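Local coordinates for acetyl-CoA C-acetyltransferase (Syntrophomonas wolfei subsp. wolfei, PDB 7N7Z), which probably catalyses the reversible condensation of two acetyl-CoA molecules to acetoacetyl-CoA and free coenzyme A, at residues M75-P80 and I113-A118; C86-N91 and M96-I101; V298-V303 and G384-V389. One frame throughout, in Å; residues are numbered along the deposited sequence.

From the N terminus, contact 1 opens at residues 75-80, where the chain leaves helix 69-76, and ties this turn to strand 113-121. Before it closes, contact 2 joins strand 84-89, outermost in the sheet within the chain, to helix 94-107 across a short turn, and is thus nested within the loop of contact 1. The two touch where V116 meets A98. Contact 3 follows in series, in the C-terminal thiolase half, and closes a loop of 80 residues between segments 298-303 and 384-389. It adjoins contact 2 through V389 beside Q90 and N91, and through M96 beside A385 and L387. All three reach the same mixed sheet; contacts 1 and 3 do not touch.

Contact 1 (M75-P80 and I113-A118); sequences MKVGLP and ISLVTA
L115 projects from its strand toward the turn that follows helix 69-76, and a single methyl, CD2, carries its whole contact with V77 and L79. L79 CD1 approaches this methyl at 4.1 Å and V77 CG2 at 4.2 Å, both ordinary van der Waals distances. With CG of L115 placed opposite the backbone N (chi1 171°), the branch extends off the strand toward these two residues. The leucine side chains meet at an oblique angle, while V77 reaches the same methyl with one branch. All three residues are buried and the interaction is wholly apolar, but it is small, covering 90 Å² over both sides, and the nearest backbones, at L79 and L115, keep their CA atoms 9.1 Å apart.

What brings V77 and L79 to the same methyl is the helix end between them: G78 takes a positive phi of 96° in a Schellman motif, its N making a weak bond back to M75 O. In the layered alpha/beta architecture of the thiolase fold, this places the turn over one face of the large sheet. I55 of the adjacent strand 54-58 packs against both leucines, and V77 also rests on N39 and I42 of helix 30-45.

The other side of the turn is much looser. K76 is exposed, and its side chain makes no contact with residues 113-118. M75 is partly exposed as well, and packs against L156 of the second subunit.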
# COMPACT_ATOMS: atom_id res chain seq x y z
N MET B 75 -30.37 9.35 3.92
CA MET B 75 -30.46 10.68 4.51
C MET B 75 -30.30 11.77 3.46
O MET B 75 -30.93 12.83 3.56
CB MET B 75 -29.39 10.84 5.59
CG MET B 75 -29.59 9.94 6.80
SD MET B 75 -31.17 10.20 7.64
CE MET B 75 -32.15 8.89 6.91
N LYS B 76 -29.47 11.53 2.44
CA LYS B 76 -29.22 12.56 1.44
C LYS B 76 -30.38 12.71 0.46
O LYS B 76 -30.58 13.80 -0.10
CB LYS B 76 -27.93 12.25 0.68
CG LYS B 76 -26.69 12.78 1.37
CD LYS B 76 -25.44 12.04 0.92
CE LYS B 76 -24.19 12.67 1.51
NZ LYS B 76 -23.18 12.99 0.46
N VAL B 77 -31.16 11.65 0.25
CA VAL B 77 -32.38 11.76 -0.55
C VAL B 77 -33.59 12.10 0.32
O VAL B 77 -34.71 12.14 -0.20
CB VAL B 77 -32.63 10.47 -1.35
CG1 VAL B 77 -31.40 10.12 -2.19
CG2 VAL B 77 -33.02 9.32 -0.45
N GLY B 78 -33.40 12.34 1.61
CA GLY B 78 -34.44 12.89 2.44
C GLY B 78 -35.26 11.89 3.23
O GLY B 78 -36.37 12.24 3.66
N LEU B 79 -34.76 10.68 3.44
CA LEU B 79 -35.46 9.76 4.32
C LEU B 79 -35.46 10.31 5.74
O LEU B 79 -34.53 11.03 6.14
CB LEU B 79 -34.80 8.38 4.30
CG LEU B 79 -35.52 7.31 3.47
CD1 LEU B 79 -35.62 7.72 2.02
CD2 LEU B 79 -34.82 5.96 3.61
N PRO B 80 -36.48 10.01 6.54
CA PRO B 80 -36.48 10.48 7.93
C PRO B 80 -35.47 9.72 8.76
O PRO B 80 -35.16 8.55 8.50
CB PRO B 80 -37.91 10.19 8.39
CG PRO B 80 -38.33 9.02 7.57
CD PRO B 80 -37.65 9.16 6.24
N ILE B 113 -43.60 1.70 3.31
CA ILE B 113 -42.87 2.19 2.14
C ILE B 113 -41.40 1.89 2.36
O ILE B 113 -40.83 2.26 3.40
CB ILE B 113 -43.08 3.70 1.92
CG1 ILE B 113 -44.56 4.06 2.07
CG2 ILE B 113 -42.56 4.11 0.54
CD1 ILE B 113 -44.85 5.54 1.93
N SER B 114 -40.78 1.22 1.39
CA SER B 114 -39.38 0.84 1.48
C SER B 114 -38.65 1.27 0.22
O SER B 114 -39.13 1.02 -0.89
CB SER B 114 -39.22 -0.67 1.68
OG SER B 114 -39.60 -1.06 2.99
N LEU B 115 -37.51 1.92 0.39
CA LEU B 115 -36.63 2.26 -0.71
C LEU B 115 -35.58 1.17 -0.87
O LEU B 115 -34.99 0.72 0.12
CB LEU B 115 -35.95 3.61 -0.47
CG LEU B 115 -34.85 4.01 -1.46
CD1 LEU B 115 -35.38 4.03 -2.89
CD2 LEU B 115 -34.25 5.35 -1.08
N VAL B 116 -35.36 0.72 -2.10
CA VAL B 116 -34.33 -0.26 -2.41
C VAL B 116 -33.36 0.38 -3.39
O VAL B 116 -33.78 0.83 -4.47
CB VAL B 116 -34.92 -1.56 -2.99
CG1 VAL B 116 -33.80 -2.53 -3.35
CG2 VAL B 116 -35.87 -2.19 -2.00
N THR B 117 -32.09 0.43 -3.02
CA THR B 117 -31.03 0.92 -3.90
C THR B 117 -30.08 -0.23 -4.21
O THR B 117 -29.79 -1.06 -3.34
CB THR B 117 -30.26 2.08 -3.27
OG1 THR B 117 -29.66 1.66 -2.04
CG2 THR B 117 -31.19 3.25 -3.00
N ALA B 118 -29.60 -0.28 -5.45
CA ALA B 118 -28.67 -1.31 -5.89
C ALA B 118 -27.61 -0.63 -6.74
O ALA B 118 -27.94 0.01 -7.75
CB ALA B 118 -29.39 -2.40 -6.69

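Contact 2 (C86-N91 and M96-I101); sequences CMVSQN and MRATEI
R97 binds Q90 through one straight hydrogen bond: NH1 donates to OE1 at 2.8 Å, with an N-H...O angle of 163°. The oxygen lies in the guanidinium plane, at its edge, although the donor is tilted 32° from the carbonyl plane and the two flat groups stand nearly perpendicular. A bend at chi2 (63°) curls the arginine around OE1, and its CG also touches V88 CG2. NH2 makes a salt bridge to E54 of the second subunit. A98 follows, its CB only 3.4 Å from V88 CG1, a tight carbon pair. E100 makes no contact with residues 86-91; its OE2 lies 3.2 Å from R97 NE, well out of the guanidinium plane, so that charge alone joins them. I101 then meets V88 tip to tip, CD1 to CG2 at 3.6 Å.

The V88 side chain thus bridges from its strand to helix 94-107, and residues 87-89 pair antiparallel with a strand of the second subunit, continuing the sheet across the interface. The strand-turn-helix unit is that of the thiolase N-terminal domain, whose turn carries C92, the predicted acyl-thioester nucleophile, its side chain about 8 Å from that of Q90.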
# COMPACT_ATOMS: atom_id res chain seq x y z
N CYS B 86 -30.00 -0.75 6.02
CA CYS B 86 -29.16 -1.94 6.04
C CYS B 86 -28.57 -2.13 4.65
O CYS B 86 -29.08 -1.59 3.66
CB CYS B 86 -29.94 -3.18 6.47
SG CYS B 86 -30.94 -3.93 5.17
N MET B 87 -27.49 -2.90 4.59
CA MET B 87 -26.78 -3.20 3.36
C MET B 87 -26.73 -4.70 3.17
O MET B 87 -26.33 -5.43 4.09
CB MET B 87 -25.37 -2.62 3.39
CG MET B 87 -24.59 -2.81 2.10
SD MET B 87 -23.13 -1.77 2.05
CE MET B 87 -22.10 -2.64 3.23
N VAL B 88 -27.15 -5.17 2.00
CA VAL B 88 -27.26 -6.59 1.71
C VAL B 88 -26.39 -6.91 0.51
O VAL B 88 -26.18 -6.08 -0.38
CB VAL B 88 -28.73 -7.00 1.45
CG1 VAL B 88 -29.36 -6.09 0.41
CG2 VAL B 88 -28.82 -8.46 1.00
N SER B 89 -25.87 -8.14 0.48
CA SER B 89 -25.07 -8.62 -0.63
C SER B 89 -25.40 -10.07 -0.91
O SER B 89 -25.36 -10.91 -0.00
CB SER B 89 -23.57 -8.47 -0.33
OG SER B 89 -22.80 -8.91 -1.43
N GLN B 90 -25.73 -10.36 -2.16
CA GLN B 90 -25.82 -11.71 -2.70
C GLN B 90 -25.13 -11.75 -4.06
O GLN B 90 -25.66 -12.27 -5.05
CB GLN B 90 -27.27 -12.18 -2.79
CG GLN B 90 -27.43 -13.69 -2.99
CD GLN B 90 -28.83 -14.19 -2.66
OE1 GLN B 90 -29.47 -13.71 -1.73
NE2 GLN B 90 -29.29 -15.18 -3.42
N ASN B 91 -23.93 -11.18 -4.11
CA ASN B 91 -23.16 -11.01 -5.34
C ASN B 91 -24.03 -10.43 -6.45
O ASN B 91 -24.53 -9.31 -6.32
CB ASN B 91 -22.52 -12.34 -5.76
CG ASN B 91 -21.20 -12.60 -5.05
OD1 ASN B 91 -20.46 -11.67 -4.74
ND2 ASN B 91 -20.91 -13.87 -4.79
N MET B 96 -31.64 -7.98 -6.18
CA MET B 96 -32.86 -8.78 -6.11
C MET B 96 -33.12 -9.28 -4.69
O MET B 96 -34.28 -9.50 -4.32
CB MET B 96 -32.77 -9.94 -7.10
CG MET B 96 -33.97 -10.89 -7.08
SD MET B 96 -34.39 -11.73 -8.63
CE MET B 96 -34.27 -10.42 -9.85
N ARG B 97 -32.07 -9.46 -3.89
CA ARG B 97 -32.25 -9.84 -2.49
C ARG B 97 -32.65 -8.63 -1.64
O ARG B 97 -33.47 -8.76 -0.73
CB ARG B 97 -30.98 -10.48 -1.93
CG ARG B 97 -31.16 -11.14 -0.56
CD ARG B 97 -32.14 -12.31 -0.61
NE ARG B 97 -32.42 -12.86 0.71
CZ ARG B 97 -31.79 -13.89 1.26
NH1 ARG B 97 -30.79 -14.50 0.63
NH2 ARG B 97 -32.16 -14.32 2.46
N ALA B 98 -32.08 -7.46 -1.92
CA ALA B 98 -32.56 -6.24 -1.29
C ALA B 98 -34.05 -6.05 -1.56
O ALA B 98 -34.80 -5.63 -0.67
CB ALA B 98 -31.77 -5.03 -1.80
N THR B 99 -34.48 -6.35 -2.79
CA THR B 99 -35.90 -6.25 -3.11
C THR B 99 -36.73 -7.19 -2.25
O THR B 99 -37.79 -6.81 -1.74
CB THR B 99 -36.11 -6.56 -4.60
OG1 THR B 99 -35.45 -5.56 -5.39
CG2 THR B 99 -37.59 -6.58 -4.94
N GLU B 100 -36.26 -8.43 -2.07
CA GLU B 100 -37.00 -9.39 -1.25
C GLU B 100 -37.08 -8.93 0.19
O GLU B 100 -38.16 -8.90 0.80
CB GLU B 100 -36.35 -10.77 -1.34
CG GLU B 100 -37.24 -11.89 -0.85
CD GLU B 100 -36.55 -13.24 -0.84
OE1 GLU B 100 -37.19 -14.24 -1.23
OE2 GLU B 100 -35.36 -13.31 -0.45
N ILE B 101 -35.93 -8.56 0.77
CA ILE B 101 -35.90 -8.14 2.18
C ILE B 101 -36.90 -7.01 2.41
O ILE B 101 -37.67 -7.02 3.38
CB ILE B 101 -34.48 -7.73 2.58
CG1 ILE B 101 -33.56 -8.95 2.62
CG2 ILE B 101 -34.50 -7.03 3.94
CD1 ILE B 101 -32.08 -8.60 2.57

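Contact 3 (V298-V303 and G384-V389); sequences VAMPKV and GASLCV
This is a small, buried helix-on-strand contact in the C-terminal thiolase half, where helix 296-307 lies against one face of the large sheet and meets strand 382-387 at S386. Three residues account for it, and they bury 90 Å² over both sides. The closest approach is between M300 CG and S386 CB, at 3.6 Å; the same methylene also lies 3.7 Å from S386 OG. A299 comes in more loosely, its CB 4.2 Å from that hydroxyl oxygen. The backbones are near one another here, with the CA atoms of M300 and S386 6.7 Å apart.

S386 points its CB at the helix, and with OG opposite the backbone N (chi1 -178°) the hydroxyl sits beside both helix residues. They offer it only carbon; its hydrogen-bond partner is M395 O of the neighbouring strand 394-400, so this buried polar atom is satisfied although the helix surface over it is apolar. M300 touches with CG rather than its sulfur: chi1 of -71° sets CG beside the backbone N, and the thioether runs on past the serine. Just after it the helix is kinked, since the N of P301 has no bond to the preceding turn, but V303 N still reaches A299 O at 3.0 Å.

Downstream of S386 the strand gives way to a loop holding C388, predicted to be an active-site proton acceptor. Strand 382-387 itself runs between strands 394-400 and 316-319; A396 of the former packs against A299, V303 and S386, while helix 324-336 flanks the helix at V298 and P301.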
# COMPACT_ATOMS: atom_id res chain seq x y z
N VAL B 298 -32.62 -23.50 -11.94
CA VAL B 298 -33.28 -24.05 -10.77
C VAL B 298 -34.11 -23.01 -10.03
O VAL B 298 -35.08 -23.37 -9.36
CB VAL B 298 -32.26 -24.71 -9.82
CG1 VAL B 298 -31.65 -25.95 -10.46
CG2 VAL B 298 -31.17 -23.73 -9.41
N ALA B 299 -33.76 -21.72 -10.14
CA ALA B 299 -34.53 -20.68 -9.47
C ALA B 299 -35.81 -20.37 -10.24
O ALA B 299 -36.87 -20.18 -9.63
CB ALA B 299 -33.69 -19.42 -9.31
N MET B 300 -35.74 -20.30 -11.57
CA MET B 300 -36.92 -19.96 -12.35
C MET B 300 -38.04 -20.97 -12.17
O MET B 300 -39.18 -20.54 -11.91
CB MET B 300 -36.53 -19.82 -13.83
CG MET B 300 -35.71 -18.59 -14.14
SD MET B 300 -34.93 -18.68 -15.76
CE MET B 300 -36.34 -18.34 -16.83
N PRO B 301 -37.82 -22.28 -12.28
CA PRO B 301 -38.92 -23.22 -12.02
C PRO B 301 -39.45 -23.12 -10.60
O PRO B 301 -40.66 -23.30 -10.38
CB PRO B 301 -38.30 -24.59 -12.29
CG PRO B 301 -37.07 -24.32 -13.10
CD PRO B 301 -36.58 -22.98 -12.66
N LYS B 302 -38.59 -22.85 -9.62
CA LYS B 302 -39.02 -22.79 -8.23
C LYS B 302 -40.00 -21.64 -8.01
O LYS B 302 -41.10 -21.84 -7.49
CB LYS B 302 -37.81 -22.65 -7.31
CG LYS B 302 -38.15 -22.75 -5.83
CD LYS B 302 -36.90 -22.83 -4.98
CE LYS B 302 -37.12 -22.21 -3.61
NZ LYS B 302 -35.86 -22.13 -2.83
N VAL B 303 -39.61 -20.42 -8.39
CA VAL B 303 -40.48 -19.27 -8.19
C VAL B 303 -41.80 -19.46 -8.91
O VAL B 303 -42.87 -19.06 -8.42
CB VAL B 303 -39.77 -17.97 -8.63
CG1 VAL B 303 -39.55 -17.96 -10.13
CG2 VAL B 303 -40.57 -16.75 -8.18
N GLY B 384 -40.97 -11.52 -15.50
CA GLY B 384 -40.12 -12.25 -14.58
C GLY B 384 -38.67 -11.90 -14.82
O GLY B 384 -38.27 -11.55 -15.94
N ALA B 385 -37.87 -12.00 -13.76
CA ALA B 385 -36.45 -11.69 -13.83
C ALA B 385 -35.68 -12.66 -12.96
O ALA B 385 -36.07 -12.92 -11.82
CB ALA B 385 -36.18 -10.24 -13.39
N SER B 386 -34.58 -13.19 -13.49
CA SER B 386 -33.74 -14.13 -12.77
C SER B 386 -32.29 -13.92 -13.20
O SER B 386 -32.02 -13.30 -14.23
CB SER B 386 -34.17 -15.58 -13.01
OG SER B 386 -33.38 -16.48 -12.26
N LEU B 387 -31.37 -14.44 -12.40
CA LEU B 387 -29.95 -14.31 -12.70
C LEU B 387 -29.15 -15.24 -11.81
O LEU B 387 -29.52 -15.49 -10.66
CB LEU B 387 -29.48 -12.86 -12.52
CG LEU B 387 -29.27 -12.34 -11.09
CD1 LEU B 387 -28.45 -11.06 -11.12
CD2 LEU B 387 -30.59 -12.12 -10.37
N CYS B 388 -28.06 -15.76 -12.37
CA CYS B 388 -27.13 -16.57 -11.61
C CYS B 388 -26.34 -15.70 -10.63
O CYS B 388 -26.34 -14.47 -10.72
CB CYS B 388 -26.17 -17.31 -12.54
SG CYS B 388 -24.97 -16.24 -13.37
N VAL B 389 -25.66 -16.36 -9.69
CA VAL B 389 -24.94 -15.67 -8.63
C VAL B 389 -23.61 -16.37 -8.39
O VAL B 389 -23.55 -17.61 -8.35
CB VAL B 389 -25.76 -15.61 -7.33
CG1 VAL B 389 -24.86 -15.34 -6.13
CG2 VAL B 389 -26.84 -14.56 -7.43